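Local coordinates for protein 4-alpha-glucanotransferase (Streptococcus agalactiae, PDB 6M6T) that belongs to the amylomaltase family of enzymes, whose catalytic domain is a TIM barrel, and holds glycan ligands in its pockets, at residues 23-28 with 197-202; 70-75 with 192-197. All coordinates share one frame; numbering follows the deposited sequence.

Contact 1. Residues 23-28 with 197-202; sequences GTFGRE and KQWFEL
Phe25 and Trp199 mark the closest approach of the two backbones, their CA atoms 6.3 Å apart. Residues 197-202 are a stretch of helix 182-208 a little over one and a half turns long, whereas 23-28 is irregular: the backbone at Phe25 has the shape of an inverse gamma turn, though its closing bond is weak and the place of Gly26 N unsure, and the chain enters helix 27-38 after Gly26, its N-cap. The Phe25 side chain points toward helix 182-208.

Most of the contact is made by the Phe25 ring. Its outer rim meets the edge of the indole near the indole plane, with Phe25 CE1 3.4 Å from Trp199 CE3. The two planes meet at an oblique 59°. One phenyl face also receives the helix backbone, Trp199 CA lying 3.9 Å above it and offset toward the rim. The indole comes alongside the phenyl ring because its CG is anti to the backbone N (chi1 160°); NE1 makes a weak hydrogen bond to Met289 O.

Leu202, one turn on, brings CD2 to 4.2 Å from Phe25 CD1, a branched apolar tip that suits this buried place. Gln198 offers its aliphatic root, with CB 4.1 Å from Phe25 CB. Its buried amide lies farther out on an extended chain, where OE1 accepts a hydrogen bond from Asp73 N. The arrangement fits the TIM-barrel fold: the chain running from strand 6-10 into helix 27-38 packs on the neighbouring helix that leads into strand 212-217.

Contact 2. Residues 70-75 with 192-197; sequences HLIDFD and QYFFYK
Ile72 projects from a bend between a short 3-10 turn and helix 74-78 onto helix 182-208, joining the long excursion after strand 43-45 of the TIM barrel to the helix that ends that excursion. Its protruding end is the bump, and the hollow is the shallow groove beside the backbone where Phe194 and Phe195 part. CD1 of Ile72 meets Phe194 CB at 3.2 Å and Phe195 N at 3.5 Å, while Ile72 CG1 lies 4.0 Å from Phe195 CA. The slim, extended CG1-CD1 arm (chi2 174°) can lie against the backbone between the two phenylalanines, with CG2 anti to the backbone N.

The two phenylalanines wall the groove differently. Phe194 starts toward Ile72, but its ring then turns off to Leu77 and Val117, so it is mainly CB that borders the hollow. Phe195 swings its ring back toward 70-75, so that it lies beside Leu71. Asp73 ends the bend as N-cap, its OD2 accepting a hydrogen bond from Leu76 N and capping the first turn of helix 74-78. At the other end of the apolar patch, Leu71 CB rests obliquely against Phe195 CE2 at 4.3 Å.

Overall arrangement
Both contacts are buried, their centres 7 Å apart, and both use helix 182-208, sharing Lys197 without drawing it into either interface. Segments 23-28 and 70-75 also hold each other: Phe25 N is hydrogen-bonded to Leu71 O and Thr24 OG1 to Asp73 OD1, and the rings of Phe25 and Phe195 meet edge-to-face, joining the two patches into one apolar surface on helix 182-208. Their chemistry differs with place. Contact 1, where the approach to helix 27-38 lies against its neighbour, rests on one large ring among an indole, a leucine and an aliphatic root. Contact 2 reaches into the excursion after strand 43-45 and relies on an aliphatic arm against helix backbone and phenylalanine.

Contact 1. Residues 23-28 with 197-202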
ATOM      1  N   GLY A  23      -5.387 -12.556   4.654  1.00 41.80           N
ATOM      2  CA  GLY A  23      -6.659 -11.890   4.449  1.00 38.68           C
ATOM      3  C   GLY A  23      -7.031 -11.802   2.981  1.00 37.99           C
ATOM      4  O   GLY A  23      -6.195 -11.820   2.088  1.00 47.20           O
ATOM      5  N   THR A  24      -8.326 -11.704   2.739  1.00 37.18           N
ATOM      6  CA  THR A  24      -8.901 -11.844   1.412  1.00 42.23           C
ATOM      7  C   THR A  24     -10.025 -10.828   1.249  1.00 46.53           C
ATOM      8  O   THR A  24     -10.599 -10.352   2.230  1.00 40.71           O
ATOM      9  CB  THR A  24      -9.502 -13.254   1.209  1.00 51.56           C
ATOM     10  OG1 THR A  24     -10.834 -13.303   1.778  1.00 50.90           O
ATOM     11  CG2 THR A  24      -8.658 -14.354   1.869  1.00 51.43           C
ATOM     12  N   PHE A  25     -10.449 -10.611   0.004  1.00 44.55           N
ATOM     13  CA  PHE A  25     -11.669  -9.833  -0.191  1.00 46.46           C
ATOM     14  C   PHE A  25     -12.907 -10.667   0.126  1.00 55.30           C
ATOM     15  O   PHE A  25     -13.921 -10.601  -0.585  1.00 55.14           O
ATOM     16  CB  PHE A  25     -11.737  -9.327  -1.632  1.00 47.64           C
ATOM     17  CG  PHE A  25     -10.604  -8.418  -2.033  1.00 58.83           C
ATOM     18  CD1 PHE A  25     -10.037  -7.531  -1.128  1.00 51.26           C
ATOM     19  CD2 PHE A  25     -10.119  -8.437  -3.335  1.00 60.74           C
ATOM     20  CE1 PHE A  25      -9.010  -6.697  -1.514  1.00 49.98           C
ATOM     21  CE2 PHE A  25      -9.088  -7.600  -3.725  1.00 45.72           C
ATOM     22  CZ  PHE A  25      -8.538  -6.728  -2.819  1.00 50.14           C
ATOM     23  N   GLY A  26     -12.868 -11.395   1.244  1.00 54.99           N
ATOM     24  CA  GLY A  26     -13.867 -12.398   1.536  1.00 57.20           C
ATOM     25  C   GLY A  26     -14.749 -11.990   2.685  1.00 59.07           C
ATOM     26  O   GLY A  26     -14.921 -10.799   2.953  1.00 51.43           O
ATOM     27  N   ARG A  27     -15.296 -12.976   3.393  1.00 71.10           N
ATOM     28  CA  ARG A  27     -16.327 -12.661   4.369  1.00 60.89           C
ATOM     29  C   ARG A  27     -15.786 -11.758   5.468  1.00 55.63           C
ATOM     30  O   ARG A  27     -16.435 -10.772   5.840  1.00 56.62           O
ATOM     31  CB  ARG A  27     -16.929 -13.947   4.943  1.00 59.09           C
ATOM     32  CG  ARG A  27     -18.450 -13.883   4.937  1.00 74.51           C
ATOM     33  CD  ARG A  27     -19.111 -15.013   5.707  1.00 81.55           C
ATOM     34  NE  ARG A  27     -19.683 -15.999   4.794  1.00 91.98           N
ATOM     35  CZ  ARG A  27     -20.204 -17.164   5.170  1.00 87.20           C
ATOM     36  NH1 ARG A  27     -20.238 -17.495   6.452  1.00 87.66           N
ATOM     37  NH2 ARG A  27     -20.696 -17.995   4.259  1.00 83.39           N
ATOM     38  N   GLU A  28     -14.583 -12.043   5.972  1.00 52.17           N
ATOM     39  CA  GLU A  28     -14.078 -11.256   7.090  1.00 48.25           C
ATOM     40  C   GLU A  28     -13.801  -9.808   6.699  1.00 49.98           C
ATOM     41  O   GLU A  28     -13.830  -8.933   7.565  1.00 44.83           O
ATOM     42  CB  GLU A  28     -12.833 -11.913   7.681  1.00 52.16           C
ATOM     43  CG  GLU A  28     -13.134 -12.855   8.851  1.00 60.21           C
ATOM     44  CD  GLU A  28     -13.342 -14.316   8.416  1.00 68.88           C
ATOM     45  OE1 GLU A  28     -13.212 -15.225   9.277  1.00 67.51           O
ATOM     46  OE2 GLU A  28     -13.635 -14.555   7.219  1.00 64.35           O
ATOM     47  N   LYS A 197     -13.367  -7.767  -9.881  1.00 51.84           N
ATOM     48  CA  LYS A 197     -14.755  -8.098  -9.545  1.00 48.43           C
ATOM     49  C   LYS A 197     -14.969  -8.140  -8.024  1.00 47.05           C
ATOM     50  O   LYS A 197     -15.846  -7.446  -7.480  1.00 42.11           O
ATOM     51  CB  LYS A 197     -15.122  -9.434 -10.204  1.00 51.26           C
ATOM     52  CG  LYS A 197     -16.601  -9.801 -10.239  1.00 55.38           C
ATOM     53  CD  LYS A 197     -16.803 -11.248  -9.763  1.00 63.11           C
ATOM     54  CE  LYS A 197     -17.934 -11.948 -10.507  1.00 66.82           C
ATOM     55  NZ  LYS A 197     -19.160 -11.103 -10.536  1.00 67.67           N
ATOM     56  N   GLN A 198     -14.125  -8.908  -7.319  1.00 46.81           N
ATOM     57  CA  GLN A 198     -14.243  -9.035  -5.865  1.00 49.44           C
ATOM     58  C   GLN A 198     -13.956  -7.715  -5.156  1.00 52.34           C
ATOM     59  O   GLN A 198     -14.702  -7.305  -4.250  1.00 51.23           O
ATOM     60  CB  GLN A 198     -13.312 -10.142  -5.364  1.00 39.08           C
ATOM     61  CG  GLN A 198     -13.558 -11.433  -6.127  1.00 41.20           C
ATOM     62  CD  GLN A 198     -13.263 -12.696  -5.349  1.00 45.73           C
ATOM     63  OE1 GLN A 198     -12.452 -12.709  -4.427  1.00 45.97           O
ATOM     64  NE2 GLN A 198     -13.922 -13.785  -5.736  1.00 55.37           N
ATOM     65  N   TRP A 199     -12.880  -7.030  -5.563  1.00 48.82           N
ATOM     66  CA  TRP A 199     -12.508  -5.788  -4.905  1.00 47.67           C
ATOM     67  C   TRP A 199     -13.599  -4.734  -5.046  1.00 44.55           C
ATOM     68  O   TRP A 199     -13.900  -4.018  -4.091  1.00 46.07           O
ATOM     69  CB  TRP A 199     -11.196  -5.230  -5.458  1.00 51.89           C
ATOM     70  CG  TRP A 199     -11.137  -3.783  -5.109  1.00 44.93           C
ATOM     71  CD1 TRP A 199     -11.465  -2.720  -5.907  1.00 42.86           C
ATOM     72  CD2 TRP A 199     -10.832  -3.248  -3.828  1.00 41.20           C
ATOM     73  NE1 TRP A 199     -11.352  -1.550  -5.194  1.00 48.55           N
ATOM     74  CE2 TRP A 199     -10.965  -1.851  -3.914  1.00 43.59           C
ATOM     75  CE3 TRP A 199     -10.447  -3.816  -2.614  1.00 44.12           C
ATOM     76  CZ2 TRP A 199     -10.732  -1.021  -2.834  1.00 41.98           C
ATOM     77  CZ3 TRP A 199     -10.200  -2.990  -1.548  1.00 44.83           C
ATOM     78  CH2 TRP A 199     -10.344  -1.605  -1.661  1.00 40.35           C
ATOM     79  N   PHE A 200     -14.176  -4.588  -6.233  1.00 42.67           N
ATOM     80  CA  PHE A 200     -15.187  -3.556  -6.379  1.00 44.37           C
ATOM     81  C   PHE A 200     -16.483  -3.950  -5.688  1.00 52.12           C
ATOM     82  O   PHE A 200     -17.207  -3.074  -5.202  1.00 48.53           O
ATOM     83  CB  PHE A 200     -15.383  -3.219  -7.856  1.00 43.19           C
ATOM     84  CG  PHE A 200     -14.377  -2.187  -8.364  1.00 54.89           C
ATOM     85  CD1 PHE A 200     -14.264  -0.942  -7.734  1.00 45.37           C
ATOM     86  CD2 PHE A 200     -13.519  -2.477  -9.421  1.00 47.60           C
ATOM     87  CE1 PHE A 200     -13.352  -0.008  -8.157  1.00 46.44           C
ATOM     88  CE2 PHE A 200     -12.608  -1.550  -9.857  1.00 55.07           C
ATOM     89  CZ  PHE A 200     -12.522  -0.298  -9.224  1.00 55.03           C
ATOM     90  N   GLU A 201     -16.761  -5.256  -5.565  1.00 56.11           N
ATOM     91  CA  GLU A 201     -17.839  -5.677  -4.673  1.00 55.19           C
ATOM     92  C   GLU A 201     -17.603  -5.178  -3.248  1.00 52.19           C
ATOM     93  O   GLU A 201     -18.506  -4.617  -2.611  1.00 51.05           O
ATOM     94  CB  GLU A 201     -17.972  -7.196  -4.689  1.00 56.01           C
ATOM     95  CG  GLU A 201     -18.970  -7.724  -5.710  1.00 57.97           C
ATOM     96  CD  GLU A 201     -18.786  -9.212  -5.960  1.00 67.56           C
ATOM     97  OE1 GLU A 201     -19.214  -9.694  -7.040  1.00 65.33           O
ATOM     98  OE2 GLU A 201     -18.192  -9.885  -5.076  1.00 63.94           O
ATOM     99  N   LEU A 202     -16.391  -5.392  -2.729  1.00 52.91           N
ATOM    100  CA  LEU A 202     -16.081  -4.939  -1.374  1.00 53.18           C
ATOM    101  C   LEU A 202     -16.170  -3.415  -1.252  1.00 49.74           C
ATOM    102  O   LEU A 202     -16.737  -2.883  -0.288  1.00 47.96           O
ATOM    103  CB  LEU A 202     -14.701  -5.433  -0.953  1.00 44.10           C
ATOM    104  CG  LEU A 202     -14.404  -4.991   0.481  1.00 44.66           C
ATOM    105  CD1 LEU A 202     -15.380  -5.656   1.424  1.00 45.75           C
ATOM    106  CD2 LEU A 202     -12.973  -5.287   0.898  1.00 53.87           C
TER

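Contact 2. Residues 70-75 with 192-197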
ATOM      1  N   HIS A  70      -2.857 -12.739  -4.287  1.00 45.71           N
ATOM      2  CA  HIS A  70      -3.003 -13.468  -3.033  1.00 51.37           C
ATOM      3  C   HIS A  70      -4.282 -13.099  -2.295  1.00 49.03           C
ATOM      4  O   HIS A  70      -4.726 -13.851  -1.426  1.00 46.10           O
ATOM      5  CB  HIS A  70      -1.799 -13.212  -2.131  1.00 50.67           C
ATOM      6  CG  HIS A  70      -0.532 -13.817  -2.640  1.00 51.70           C
ATOM      7  ND1 HIS A  70       0.679 -13.650  -2.005  1.00 55.89           N
ATOM      8  CD2 HIS A  70      -0.291 -14.599  -3.720  1.00 58.11           C
ATOM      9  CE1 HIS A  70       1.616 -14.300  -2.675  1.00 66.42           C
ATOM     10  NE2 HIS A  70       1.054 -14.880  -3.722  1.00 66.39           N
ATOM     11  N   LEU A  71      -4.880 -11.964  -2.615  1.00 53.14           N
ATOM     12  CA  LEU A  71      -6.031 -11.478  -1.880  1.00 45.97           C
ATOM     13  C   LEU A  71      -7.343 -11.984  -2.452  1.00 48.11           C
ATOM     14  O   LEU A  71      -8.397 -11.693  -1.877  1.00 56.76           O
ATOM     15  CB  LEU A  71      -6.031  -9.943  -1.845  1.00 41.28           C
ATOM     16  CG  LEU A  71      -4.721  -9.309  -1.390  1.00 40.93           C
ATOM     17  CD1 LEU A  71      -4.906  -7.830  -1.078  1.00 39.26           C
ATOM     18  CD2 LEU A  71      -4.184 -10.050  -0.189  1.00 46.65           C
ATOM     19  N   ILE A  72      -7.314 -12.737  -3.551  1.00 50.94           N
ATOM     20  CA  ILE A  72      -8.540 -13.329  -4.079  1.00 55.50           C
ATOM     21  C   ILE A  72      -9.067 -14.379  -3.105  1.00 57.43           C
ATOM     22  O   ILE A  72      -8.299 -15.159  -2.513  1.00 54.53           O
ATOM     23  CB  ILE A  72      -8.292 -13.914  -5.476  1.00 52.58           C
ATOM     24  CG1 ILE A  72      -8.512 -12.817  -6.515  1.00 46.52           C
ATOM     25  CG2 ILE A  72      -9.206 -15.101  -5.746  1.00 43.96           C
ATOM     26  CD1 ILE A  72      -8.165 -13.248  -7.892  1.00 45.77           C
ATOM     27  N   ASP A  73     -10.382 -14.380  -2.899  1.00 47.43           N
ATOM     28  CA  ASP A  73     -10.988 -15.249  -1.903  1.00 57.49           C
ATOM     29  C   ASP A  73     -11.481 -16.523  -2.562  1.00 56.35           C
ATOM     30  O   ASP A  73     -12.253 -16.473  -3.527  1.00 53.69           O
ATOM     31  CB  ASP A  73     -12.146 -14.563  -1.177  1.00 63.37           C
ATOM     32  CG  ASP A  73     -12.715 -15.425  -0.060  1.00 60.13           C
ATOM     33  OD1 ASP A  73     -11.939 -15.850   0.834  1.00 60.06           O
ATOM     34  OD2 ASP A  73     -13.938 -15.673  -0.090  1.00 65.37           O
ATOM     35  N   PHE A  74     -11.045 -17.660  -2.023  1.00 51.06           N
ATOM     36  CA  PHE A  74     -11.518 -18.929  -2.545  1.00 60.09           C
ATOM     37  C   PHE A  74     -13.003 -19.147  -2.259  1.00 64.18           C
ATOM     38  O   PHE A  74     -13.697 -19.762  -3.076  1.00 59.07           O
ATOM     39  CB  PHE A  74     -10.677 -20.064  -1.966  1.00 67.44           C
ATOM     40  CG  PHE A  74      -9.275 -20.094  -2.486  1.00 64.72           C
ATOM     41  CD1 PHE A  74      -8.937 -19.398  -3.640  1.00 61.19           C
ATOM     42  CD2 PHE A  74      -8.295 -20.814  -1.830  1.00 66.27           C
ATOM     43  CE1 PHE A  74      -7.651 -19.423  -4.129  1.00 54.47           C
ATOM     44  CE2 PHE A  74      -7.000 -20.838  -2.313  1.00 69.84           C
ATOM     45  CZ  PHE A  74      -6.679 -20.143  -3.468  1.00 60.86           C
ATOM     46  N   ASP A  75     -13.512 -18.646  -1.127  1.00 62.48           N
ATOM     47  CA  ASP A  75     -14.914 -18.883  -0.780  1.00 58.53           C
ATOM     48  C   ASP A  75     -15.846 -18.145  -1.731  1.00 55.80           C
ATOM     49  O   ASP A  75     -16.823 -18.716  -2.233  1.00 61.52           O
ATOM     50  CB  ASP A  75     -15.181 -18.468   0.669  1.00 63.57           C
ATOM     51  CG  ASP A  75     -14.535 -19.407   1.686  1.00 70.25           C
ATOM     52  OD1 ASP A  75     -14.551 -20.643   1.460  1.00 67.26           O
ATOM     53  OD2 ASP A  75     -14.011 -18.904   2.710  1.00 66.73           O
ATOM     54  N   GLN A 192      -6.759 -11.264 -12.930  1.00 49.20           N
ATOM     55  CA  GLN A 192      -6.995  -9.830 -12.738  1.00 48.17           C
ATOM     56  C   GLN A 192      -8.490  -9.516 -12.755  1.00 49.42           C
ATOM     57  O   GLN A 192      -8.964  -8.662 -11.984  1.00 49.31           O
ATOM     58  CB  GLN A 192      -6.244  -9.008 -13.792  1.00 43.37           C
ATOM     59  CG  GLN A 192      -4.724  -8.839 -13.532  1.00 41.25           C
ATOM     60  CD  GLN A 192      -4.378  -8.416 -12.097  1.00 37.80           C
ATOM     61  OE1 GLN A 192      -4.715  -7.314 -11.651  1.00 38.02           O
ATOM     62  NE2 GLN A 192      -3.682  -9.293 -11.383  1.00 31.95           N
ATOM     63  N   TYR A 193      -9.250 -10.220 -13.605  1.00 47.43           N
ATOM     64  CA  TYR A 193     -10.700 -10.035 -13.631  1.00 47.17           C
ATOM     65  C   TYR A 193     -11.323 -10.411 -12.290  1.00 52.16           C
ATOM     66  O   TYR A 193     -12.208  -9.704 -11.781  1.00 51.81           O
ATOM     67  CB  TYR A 193     -11.318 -10.860 -14.761  1.00 43.25           C
ATOM     68  CG  TYR A 193     -12.832 -11.011 -14.682  1.00 52.55           C
ATOM     69  CD1 TYR A 193     -13.681 -10.000 -15.133  1.00 50.73           C
ATOM     70  CD2 TYR A 193     -13.416 -12.174 -14.168  1.00 52.54           C
ATOM     71  CE1 TYR A 193     -15.064 -10.140 -15.064  1.00 51.16           C
ATOM     72  CE2 TYR A 193     -14.798 -12.316 -14.097  1.00 53.68           C
ATOM     73  CZ  TYR A 193     -15.614 -11.297 -14.544  1.00 54.29           C
ATOM     74  OH  TYR A 193     -16.982 -11.434 -14.475  1.00 56.38           O
ATOM     75  N   PHE A 194     -10.862 -11.519 -11.704  1.00 48.87           N
ATOM     76  CA  PHE A 194     -11.333 -11.936 -10.386  1.00 47.12           C
ATOM     77  C   PHE A 194     -11.060 -10.865  -9.350  1.00 47.84           C
ATOM     78  O   PHE A 194     -11.954 -10.464  -8.592  1.00 44.83           O
ATOM     79  CB  PHE A 194     -10.639 -13.223  -9.964  1.00 43.98           C
ATOM     80  CG  PHE A 194     -11.115 -14.414 -10.680  1.00 49.02           C
ATOM     81  CD1 PHE A 194     -12.439 -14.503 -11.084  1.00 52.64           C
ATOM     82  CD2 PHE A 194     -10.256 -15.458 -10.940  1.00 44.17           C
ATOM     83  CE1 PHE A 194     -12.893 -15.608 -11.748  1.00 53.47           C
ATOM     84  CE2 PHE A 194     -10.700 -16.557 -11.604  1.00 47.37           C
ATOM     85  CZ  PHE A 194     -12.024 -16.640 -12.010  1.00 49.63           C
ATOM     86  N   PHE A 195      -9.797 -10.446  -9.263  1.00 45.70           N
ATOM     87  CA  PHE A 195      -9.410  -9.372  -8.367  1.00 42.84           C
ATOM     88  C   PHE A 195     -10.387  -8.219  -8.449  1.00 45.43           C
ATOM     89  O   PHE A 195     -10.975  -7.820  -7.444  1.00 43.93           O
ATOM     90  CB  PHE A 195      -8.005  -8.872  -8.699  1.00 37.15           C
ATOM     91  CG  PHE A 195      -7.410  -8.042  -7.614  1.00 38.05           C
ATOM     92  CD1 PHE A 195      -7.658  -6.674  -7.551  1.00 39.25           C
ATOM     93  CD2 PHE A 195      -6.622  -8.629  -6.627  1.00 37.07           C
ATOM     94  CE1 PHE A 195      -7.117  -5.905  -6.530  1.00 42.24           C
ATOM     95  CE2 PHE A 195      -6.070  -7.870  -5.605  1.00 40.45           C
ATOM     96  CZ  PHE A 195      -6.310  -6.503  -5.553  1.00 42.30           C
ATOM     97  N   TYR A 196     -10.542  -7.655  -9.641  1.00 46.10           N
ATOM     98  CA  TYR A 196     -11.311  -6.421  -9.729  1.00 47.13           C
ATOM     99  C   TYR A 196     -12.783  -6.654  -9.407  1.00 48.93           C
ATOM    100  O   TYR A 196     -13.393  -5.837  -8.709  1.00 45.21           O
ATOM    101  CB  TYR A 196     -11.122  -5.779 -11.100  1.00 50.07           C
ATOM    102  CG  TYR A 196      -9.905  -4.899 -11.106  1.00 49.95           C
ATOM    103  CD1 TYR A 196      -8.637  -5.452 -10.932  1.00 49.11           C
ATOM    104  CD2 TYR A 196     -10.014  -3.513 -11.248  1.00 57.31           C
ATOM    105  CE1 TYR A 196      -7.499  -4.659 -10.923  1.00 44.84           C
ATOM    106  CE2 TYR A 196      -8.878  -2.704 -11.236  1.00 52.00           C
ATOM    107  CZ  TYR A 196      -7.627  -3.291 -11.067  1.00 49.03           C
ATOM    108  OH  TYR A 196      -6.494  -2.522 -11.045  1.00 51.35           O
ATOM    109  N   LYS A 197     -13.367  -7.767  -9.881  1.00 51.84           N
ATOM    110  CA  LYS A 197     -14.755  -8.098  -9.545  1.00 48.43           C
ATOM    111  C   LYS A 197     -14.969  -8.140  -8.024  1.00 47.05           C
ATOM    112  O   LYS A 197     -15.846  -7.446  -7.480  1.00 42.11           O
ATOM    113  CB  LYS A 197     -15.122  -9.434 -10.204  1.00 51.26           C
ATOM    114  CG  LYS A 197     -16.601  -9.801 -10.239  1.00 55.38           C
ATOM    115  CD  LYS A 197     -16.803 -11.248  -9.763  1.00 63.11           C
ATOM    116  CE  LYS A 197     -17.934 -11.948 -10.507  1.00 66.82           C
ATOM    117  NZ  LYS A 197     -19.160 -11.103 -10.536  1.00 67.67           N
TER